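Local coordinates for nuclear inclusion protein A (Tobacco vein mottling virus, PDB 3MMG), which probably acts as a chymotrypsin-like cysteine protease of the 3C type, cutting peptide bonds in the manner of its potyviral relatives, at residues 159-171 / 175-187. The protein carries 3 engineered substitutions. Numbering follows the deposited sequence.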
ATOM      1  N   ILE A 159     -16.973  -3.395   6.814  1.00 12.70           N
ATOM      2  CA  ILE A 159     -18.280  -2.714   6.740  1.00 14.10           C
ATOM      3  C   ILE A 159     -18.764  -2.619   5.286  1.00 13.71           C
ATOM      4  O   ILE A 159     -19.881  -3.024   4.959  1.00 14.34           O
ATOM      5  CB  ILE A 159     -18.233  -1.289   7.369  1.00 14.43           C
ATOM      6  CG1 ILE A 159     -17.666  -1.304   8.807  1.00 16.33           C
ATOM      7  CG2 ILE A 159     -19.621  -0.642   7.323  1.00 16.20           C
ATOM      8  CD1 ILE A 159     -18.437  -2.178   9.799  1.00 18.73           C
ATOM      9  N   ASP A 160     -17.910  -2.097   4.408  1.00 13.25           N
ATOM     10  CA  ASP A 160     -18.313  -1.814   3.025  1.00 12.12           C
ATOM     11  C   ASP A 160     -17.296  -2.243   1.957  1.00 11.82           C
ATOM     12  O   ASP A 160     -17.472  -1.928   0.761  1.00 11.64           O
ATOM     13  CB  ASP A 160     -18.629  -0.317   2.891  1.00 12.47           C
ATOM     14  CG  ASP A 160     -17.409   0.575   3.134  1.00 14.22           C
ATOM     15  OD1 ASP A 160     -16.283   0.050   3.374  1.00 11.97           O
ATOM     16  OD2 ASP A 160     -17.595   1.811   3.135  1.00 14.04           O
ATOM     17  N   GLY A 161     -16.250  -2.973   2.364  1.00 10.19           N
ATOM     18  CA  GLY A 161     -15.222  -3.430   1.413  1.00 10.42           C
ATOM     19  C   GLY A 161     -14.338  -2.357   0.779  1.00  9.73           C
ATOM     20  O   GLY A 161     -13.584  -2.647  -0.139  1.00 10.74           O
ATOM     21  N   ASN A 162     -14.404  -1.126   1.276  1.00  9.68           N
ATOM     22  CA  ASN A 162     -13.509  -0.074   0.797  1.00  8.67           C
ATOM     23  C   ASN A 162     -12.079  -0.311   1.291  1.00  8.98           C
ATOM     24  O   ASN A 162     -11.869  -0.859   2.376  1.00  8.27           O
ATOM     25  CB  ASN A 162     -13.954   1.298   1.285  1.00  9.87           C
ATOM     26  CG  ASN A 162     -15.182   1.851   0.535  1.00 11.94           C
ATOM     27  OD1 ASN A 162     -16.010   1.119  -0.071  1.00 15.25           O
ATOM     28  ND2 ASN A 162     -15.307   3.168   0.591  1.00 14.62           N
ATOM     29  N   ILE A 163     -11.108   0.112   0.487  1.00  7.32           N
ATOM     30  CA  ILE A 163      -9.708   0.050   0.920  1.00  7.40           C
ATOM     31  C   ILE A 163      -9.443   1.271   1.795  1.00  8.38           C
ATOM     32  O   ILE A 163      -9.690   2.402   1.353  1.00  8.94           O
ATOM     33  CB  ILE A 163      -8.766   0.037  -0.286  1.00  7.49           C
ATOM     34  CG1 ILE A 163      -9.095  -1.178  -1.200  1.00  7.82           C
ATOM     35  CG2 ILE A 163      -7.292   0.057   0.165  1.00  8.51           C
ATOM     36  CD1 ILE A 163      -8.311  -1.181  -2.490  1.00 10.08           C
ATOM     37  N   LEU A 164      -8.933   1.044   3.014  1.00  8.00           N
ATOM     38  CA  LEU A 164      -8.774   2.141   3.993  1.00  8.04           C
ATOM     39  C   LEU A 164      -7.322   2.580   4.129  1.00  8.44           C
ATOM     40  O   LEU A 164      -7.043   3.667   4.631  1.00  8.00           O
ATOM     41  CB  LEU A 164      -9.283   1.735   5.365  1.00  8.61           C
ATOM     42  CG  LEU A 164     -10.727   1.246   5.456  1.00  8.96           C
ATOM     43  CD1 LEU A 164     -11.101   1.076   6.931  1.00  8.86           C
ATOM     44  CD2 LEU A 164     -11.715   2.135   4.708  1.00 11.57           C
ATOM     45  N   GLY A 165      -6.401   1.724   3.688  1.00  8.77           N
ATOM     46  CA  GLY A 165      -4.989   2.031   3.931  1.00  8.13           C
ATOM     47  C   GLY A 165      -4.144   0.912   3.375  1.00  8.82           C
ATOM     48  O   GLY A 165      -4.668  -0.071   2.840  1.00  8.10           O
ATOM     49  N   ILE A 166      -2.837   1.057   3.521  1.00  8.30           N
ATOM     50  CA  ILE A 166      -1.902  -0.014   3.176  1.00  8.68           C
ATOM     51  C   ILE A 166      -0.914  -0.238   4.311  1.00  8.86           C
ATOM     52  O   ILE A 166      -0.577   0.703   5.050  1.00  7.68           O
ATOM     53  CB  ILE A 166      -1.139   0.268   1.856  1.00  9.88           C
ATOM     54  CG1 ILE A 166      -0.470   1.646   1.869  1.00 10.71           C
ATOM     55  CG2 ILE A 166      -2.106   0.102   0.672  1.00 10.59           C
ATOM     56  CD1 ILE A 166       0.539   1.871   0.716  1.00  8.70           C
ATOM     57  N   HIS A 167      -0.484  -1.486   4.479  1.00  8.39           N
ATOM     58  CA  HIS A 167       0.384  -1.785   5.625  1.00  8.98           C
ATOM     59  C   HIS A 167       1.712  -1.005   5.539  1.00  9.67           C
ATOM     60  O   HIS A 167       2.210  -0.802   4.448  1.00  9.93           O
ATOM     61  CB  HIS A 167       0.629  -3.285   5.764  1.00  8.70           C
ATOM     62  CG  HIS A 167       1.536  -3.605   6.912  1.00  9.12           C
ATOM     63  ND1 HIS A 167       1.196  -3.312   8.219  1.00  9.37           N
ATOM     64  CD2 HIS A 167       2.755  -4.193   6.956  1.00 11.81           C
ATOM     65  CE1 HIS A 167       2.176  -3.700   9.020  1.00 11.53           C
ATOM     66  NE2 HIS A 167       3.145  -4.220   8.275  1.00 11.31           N
ATOM     67  N   SER A 168       2.283  -0.581   6.679  1.00 10.47           N
ATOM     68  CA  SER A 168       3.472   0.268   6.636  1.00 10.74           C
ATOM     69  C   SER A 168       4.569  -0.066   7.660  1.00 11.64           C
ATOM     70  O   SER A 168       5.694  -0.321   7.271  1.00 11.12           O
ATOM     71  CB  SER A 168       3.081   1.752   6.750  1.00 11.98           C
ATOM     72  OG  SER A 168       4.240   2.585   6.778  1.00 14.71           O
ATOM     73  N   LEU A 169       4.218  -0.055   8.947  1.00 12.66           N
ATOM     74  CA  LEU A 169       5.189  -0.038  10.050  1.00 14.11           C
ATOM     75  C   LEU A 169       4.976  -1.176  10.984  1.00 15.12           C
ATOM     76  O   LEU A 169       3.866  -1.689  11.123  1.00 14.35           O
ATOM     77  CB  LEU A 169       5.015   1.208  10.933  1.00 15.41           C
ATOM     78  CG  LEU A 169       5.165   2.638  10.473  1.00 17.15           C
ATOM     79  CD1 LEU A 169       4.813   3.536  11.647  1.00 15.78           C
ATOM     80  CD2 LEU A 169       6.613   2.864  10.002  1.00 16.24           C
ATOM     81  N   THR A 170       6.054  -1.500  11.704  1.00 16.06           N
ATOM     82  CA  THR A 170       5.978  -2.318  12.893  1.00 17.71           C
ATOM     83  C   THR A 170       6.904  -1.701  13.950  1.00 18.05           C
ATOM     84  O   THR A 170       7.896  -1.031  13.633  1.00 17.16           O
ATOM     85  CB  THR A 170       6.325  -3.801  12.603  1.00 17.86           C
ATOM     86  OG1 THR A 170       6.028  -4.601  13.757  1.00 19.09           O
ATOM     87  CG2 THR A 170       7.793  -3.967  12.217  1.00 17.64           C
ATOM     88  N   HIS A 171       6.549  -1.902  15.205  1.00 18.99           N
ATOM     89  CA  HIS A 171       7.393  -1.460  16.298  1.00 20.81           C
ATOM     90  C   HIS A 171       8.660  -2.317  16.306  1.00 21.79           C
ATOM     91  O   HIS A 171       8.615  -3.505  16.000  1.00 22.54           O
ATOM     92  CB  HIS A 171       6.624  -1.612  17.594  1.00 20.58           C
ATOM     93  CG  HIS A 171       7.285  -0.967  18.766  1.00 22.25           C
ATOM     94  ND1 HIS A 171       8.302  -1.575  19.474  1.00 23.63           N
ATOM     95  CD2 HIS A 171       7.066   0.227  19.367  1.00 23.04           C
ATOM     96  CE1 HIS A 171       8.685  -0.778  20.456  1.00 22.27           C
ATOM     97  NE2 HIS A 171       7.952   0.320  20.416  1.00 22.55           N
ATOM     98  N   GLY A 175       6.399  -5.355  18.468  1.00 24.95           N
ATOM     99  CA  GLY A 175       5.700  -6.020  17.366  1.00 24.44           C
ATOM    100  C   GLY A 175       4.364  -5.416  16.959  1.00 23.15           C
ATOM    101  O   GLY A 175       3.691  -5.972  16.071  1.00 24.20           O
ATOM    102  N   SER A 176       3.968  -4.305  17.593  1.00 21.48           N
ATOM    103  CA  SER A 176       2.757  -3.558  17.197  1.00 19.80           C
ATOM    104  C   SER A 176       2.858  -3.247  15.710  1.00 18.12           C
ATOM    105  O   SER A 176       3.954  -3.019  15.214  1.00 18.36           O
ATOM    106  CB  SER A 176       2.645  -2.232  17.965  1.00 19.97           C
ATOM    107  OG  SER A 176       2.381  -2.433  19.349  1.00 22.69           O
ATOM    108  N   ASN A 177       1.718  -3.223  15.015  1.00 16.10           N
ATOM    109  CA  ASN A 177       1.686  -2.962  13.574  1.00 13.84           C
ATOM    110  C   ASN A 177       0.833  -1.747  13.234  1.00 12.51           C
ATOM    111  O   ASN A 177      -0.148  -1.472  13.924  1.00 10.81           O
ATOM    112  CB  ASN A 177       1.107  -4.169  12.834  1.00 13.63           C
ATOM    113  CG  ASN A 177       2.060  -5.307  12.765  1.00 16.64           C
ATOM    114  OD1 ASN A 177       3.281  -5.123  12.768  1.00 17.04           O
ATOM    115  ND2 ASN A 177       1.515  -6.513  12.709  1.00 15.96           N
ATOM    116  N   TYR A 178       1.187  -1.053  12.158  1.00 11.55           N
ATOM    117  CA  TYR A 178       0.470   0.163  11.757  1.00 11.16           C
ATOM    118  C   TYR A 178       0.322   0.213  10.248  1.00 10.16           C
ATOM    119  O   TYR A 178       1.258  -0.123   9.515  1.00  9.15           O
ATOM    120  CB  TYR A 178       1.178   1.431  12.237  1.00 12.22           C
ATOM    121  CG  TYR A 178       1.419   1.450  13.711  1.00 12.63           C
ATOM    122  CD1 TYR A 178       2.546   0.824  14.231  1.00 14.74           C
ATOM    123  CD2 TYR A 178       0.515   2.064  14.595  1.00 14.50           C
ATOM    124  CE1 TYR A 178       2.782   0.779  15.573  1.00 16.93           C
ATOM    125  CE2 TYR A 178       0.770   2.028  15.994  1.00 16.78           C
ATOM    126  CZ  TYR A 178       1.917   1.383  16.440  1.00 17.59           C
ATOM    127  OH  TYR A 178       2.271   1.274  17.768  1.00 19.77           O
ATOM    128  N   PHE A 179      -0.866   0.608   9.809  1.00  9.56           N
ATOM    129  CA  PHE A 179      -1.083   0.902   8.414  1.00  8.54           C
ATOM    130  C   PHE A 179      -1.209   2.398   8.195  1.00  8.71           C
ATOM    131  O   PHE A 179      -1.451   3.152   9.154  1.00  9.31           O
ATOM    132  CB  PHE A 179      -2.284   0.132   7.847  1.00  7.63           C
ATOM    133  CG  PHE A 179      -3.644   0.620   8.277  1.00  8.04           C
ATOM    134  CD1 PHE A 179      -4.313   1.630   7.548  1.00  8.99           C
ATOM    135  CD2 PHE A 179      -4.314  -0.000   9.350  1.00  7.76           C
ATOM    136  CE1 PHE A 179      -5.612   2.017   7.894  1.00 11.62           C
ATOM    137  CE2 PHE A 179      -5.635   0.371   9.689  1.00  6.91           C
ATOM    138  CZ  PHE A 179      -6.271   1.389   8.974  1.00  8.93           C
ATOM    139  N   VAL A 180      -1.042   2.824   6.943  1.00  7.80           N
ATOM    140  CA  VAL A 180      -1.174   4.263   6.609  1.00  8.54           C
ATOM    141  C   VAL A 180      -2.484   4.425   5.863  1.00  8.95           C
ATOM    142  O   VAL A 180      -2.735   3.684   4.919  1.00  8.64           O
ATOM    143  CB  VAL A 180       0.005   4.826   5.747  1.00  8.16           C
ATOM    144  CG1 VAL A 180       0.317   3.889   4.538  1.00  7.72           C
ATOM    145  CG2 VAL A 180      -0.268   6.282   5.299  1.00  9.26           C
ATOM    146  N   GLU A 181      -3.304   5.391   6.291  1.00  9.01           N
ATOM    147  CA  GLU A 181      -4.631   5.580   5.720  1.00  9.65           C
ATOM    148  C   GLU A 181      -4.583   6.361   4.427  1.00  9.97           C
ATOM    149  O   GLU A 181      -3.742   7.242   4.263  1.00 10.26           O
ATOM    150  CB  GLU A 181      -5.536   6.328   6.716  1.00 10.01           C
ATOM    151  CG  GLU A 181      -5.018   7.723   7.060  1.00 12.78           C
ATOM    152  CD  GLU A 181      -6.100   8.691   7.499  1.00 16.00           C
ATOM    153  OE1 GLU A 181      -6.793   8.423   8.486  1.00 18.69           O
ATOM    154  OE2 GLU A 181      -6.236   9.742   6.850  1.00 21.30           O
ATOM    155  N   PHE A 182      -5.508   6.046   3.521  1.00 10.62           N
ATOM    156  CA  PHE A 182      -5.790   6.921   2.387  1.00 10.82           C
ATOM    157  C   PHE A 182      -6.464   8.186   2.870  1.00 12.61           C
ATOM    158  O   PHE A 182      -7.207   8.150   3.856  1.00 13.72           O
ATOM    159  CB  PHE A 182      -6.644   6.191   1.334  1.00 10.61           C
ATOM    160  CG  PHE A 182      -5.840   5.175   0.594  1.00  9.22           C
ATOM    161  CD1 PHE A 182      -5.809   3.850   1.029  1.00 11.01           C
ATOM    162  CD2 PHE A 182      -4.986   5.570  -0.425  1.00 10.05           C
ATOM    163  CE1 PHE A 182      -4.996   2.915   0.412  1.00 10.81           C
ATOM    164  CE2 PHE A 182      -4.147   4.629  -1.059  1.00 11.50           C
ATOM    165  CZ  PHE A 182      -4.148   3.306  -0.630  1.00 11.09           C
ATOM    166  N   PRO A 183      -6.202   9.306   2.188  1.00 14.13           N
ATOM    167  CA  PRO A 183      -6.881  10.555   2.485  1.00 15.05           C
ATOM    168  C   PRO A 183      -8.272  10.624   1.837  1.00 15.31           C
ATOM    169  O   PRO A 183      -8.635   9.779   1.012  1.00 14.64           O
ATOM    170  CB  PRO A 183      -5.960  11.588   1.839  1.00 14.91           C
ATOM    171  CG  PRO A 183      -5.451  10.885   0.620  1.00 13.29           C
ATOM    172  CD  PRO A 183      -5.190   9.476   1.123  1.00 14.40           C
ATOM    173  N   GLU A 184      -9.044  11.635   2.232  1.00 16.76           N
ATOM    174  CA  GLU A 184     -10.345  11.910   1.637  1.00 18.28           C
ATOM    175  C   GLU A 184     -10.169  12.207   0.149  1.00 17.49           C
ATOM    176  O   GLU A 184      -9.173  12.819  -0.235  1.00 17.51           O
ATOM    177  CB  GLU A 184     -10.954  13.142   2.304  1.00 18.20           C
ATOM    178  CG  GLU A 184     -12.478  13.266   2.184  1.00 23.07           C
ATOM    179  CD  GLU A 184     -13.021  14.554   2.824  1.00 23.47           C
ATOM    180  OE1 GLU A 184     -12.244  15.306   3.466  1.00 31.11           O
ATOM    181  OE2 GLU A 184     -14.234  14.822   2.673  1.00 30.17           O
ATOM    182  N   LYS A 185     -11.138  11.768  -0.659  1.00 17.76           N
ATOM    183  CA  LYS A 185     -11.198  12.056  -2.105  1.00 17.76           C
ATOM    184  C   LYS A 185      -9.904  11.654  -2.816  1.00 17.23           C
ATOM    185  O   LYS A 185      -9.390  12.379  -3.688  1.00 16.76           O
ATOM    186  CB  LYS A 185     -11.512  13.542  -2.316  1.00 18.96           C
ATOM    187  CG  LYS A 185     -12.902  13.896  -1.825  1.00 20.71           C
ATOM    188  CD  LYS A 185     -13.210  15.364  -1.960  1.00 26.70           C
ATOM    189  CE  LYS A 185     -14.587  15.653  -1.371  1.00 29.13           C
ATOM    190  NZ  LYS A 185     -14.747  17.109  -1.056  1.00 30.45           N
ATOM    191  N   PHE A 186      -9.378  10.492  -2.432  1.00 15.36           N
ATOM    192  CA  PHE A 186      -8.090  10.048  -2.925  1.00 14.89           C
ATOM    193  C   PHE A 186      -8.049   9.891  -4.453  1.00 14.80           C
ATOM    194  O   PHE A 186      -7.140  10.421  -5.100  1.00 15.57           O
ATOM    195  CB  PHE A 186      -7.684   8.727  -2.245  1.00 13.54           C
ATOM    196  CG  PHE A 186      -6.442   8.114  -2.819  1.00 14.71           C
ATOM    197  CD1 PHE A 186      -5.215   8.761  -2.701  1.00 13.23           C
ATOM    198  CD2 PHE A 186      -6.498   6.877  -3.480  1.00 12.46           C
ATOM    199  CE1 PHE A 186      -4.058   8.184  -3.238  1.00 13.74           C
ATOM    200  CE2 PHE A 186      -5.351   6.304  -4.008  1.00 13.10           C
ATOM    201  CZ  PHE A 186      -4.136   6.953  -3.891  1.00 13.93           C
ATOM    202  N   VAL A 187      -8.998   9.132  -5.006  1.00 15.41           N
ATOM    203  CA  VAL A 187      -9.065   8.893  -6.470  1.00 16.12           C
ATOM    204  C   VAL A 187      -9.167  10.219  -7.258  1.00 17.26           C
ATOM    205  O   VAL A 187      -8.360  10.488  -8.155  1.00 18.17           O
ATOM    206  CB  VAL A 187     -10.206   7.912  -6.816  1.00 15.87           C
ATOM    207  CG1 VAL A 187     -10.357   7.735  -8.345  1.00 15.98           C
ATOM    208  CG2 VAL A 187      -9.939   6.569  -6.141  1.00 14.32           C
TER
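Ser176 turns its carbonyl O toward His171 and Thr170 next to the turn of a beta hairpin, accepting the His171 backbone N at 2.8 Å. Next comes Asn177, side by side with Thr170: the hydroxyl OG1, opposite the backbone N of its own residue (chi1 -171°), lies 3.0 Å from both Asn177 OD1 and Ser176 O, and its one proton could serve either. Asn177 CB also meets the edge of the His167 ring. Ser168 and Leu169 both face Tyr178, a classic beta bulge, and both N-H groups bond its carbonyl O, Leu169 N lying 3.0 Å from Tyr178 O in an almost straight bond (176°). The extra residue shifts the register by one; on one sheet face, Tyr178 CB still packs against Leu169 CB. Phe179 brings its ring up to Gly165, CD1 lying 3.7 Å from Gly165 CA, and fits there because Gly165 has no side chain. Val180 exchanges two backbone bonds with Ile166, and its CG1 lies 3.6 Å from Ile166 CG1, the two side chains pointing the same way. Glu181, across from Gly165, accepts a hydrogen bond from Trp140 at OE1, while OE2 salt-bridges Arg80 and hydrogen-bonds Gln102. Past the strand, Phe182 N still reaches Leu164 O, while the Phe182 ring has Gly165 N at its edge, Ile163 CG2 3.7 Å from CE1 and its CD2 over the centre of the Phe186 ring. His167 NE2 bonds a polar side chain of the bound peptide, ND1 bonds His142, and residues 169-171 pair with the peptide as an added antiparallel strand: a bulged hairpin of the C-terminal barrel in the chymotrypsin-like fold, lining the substrate cleft.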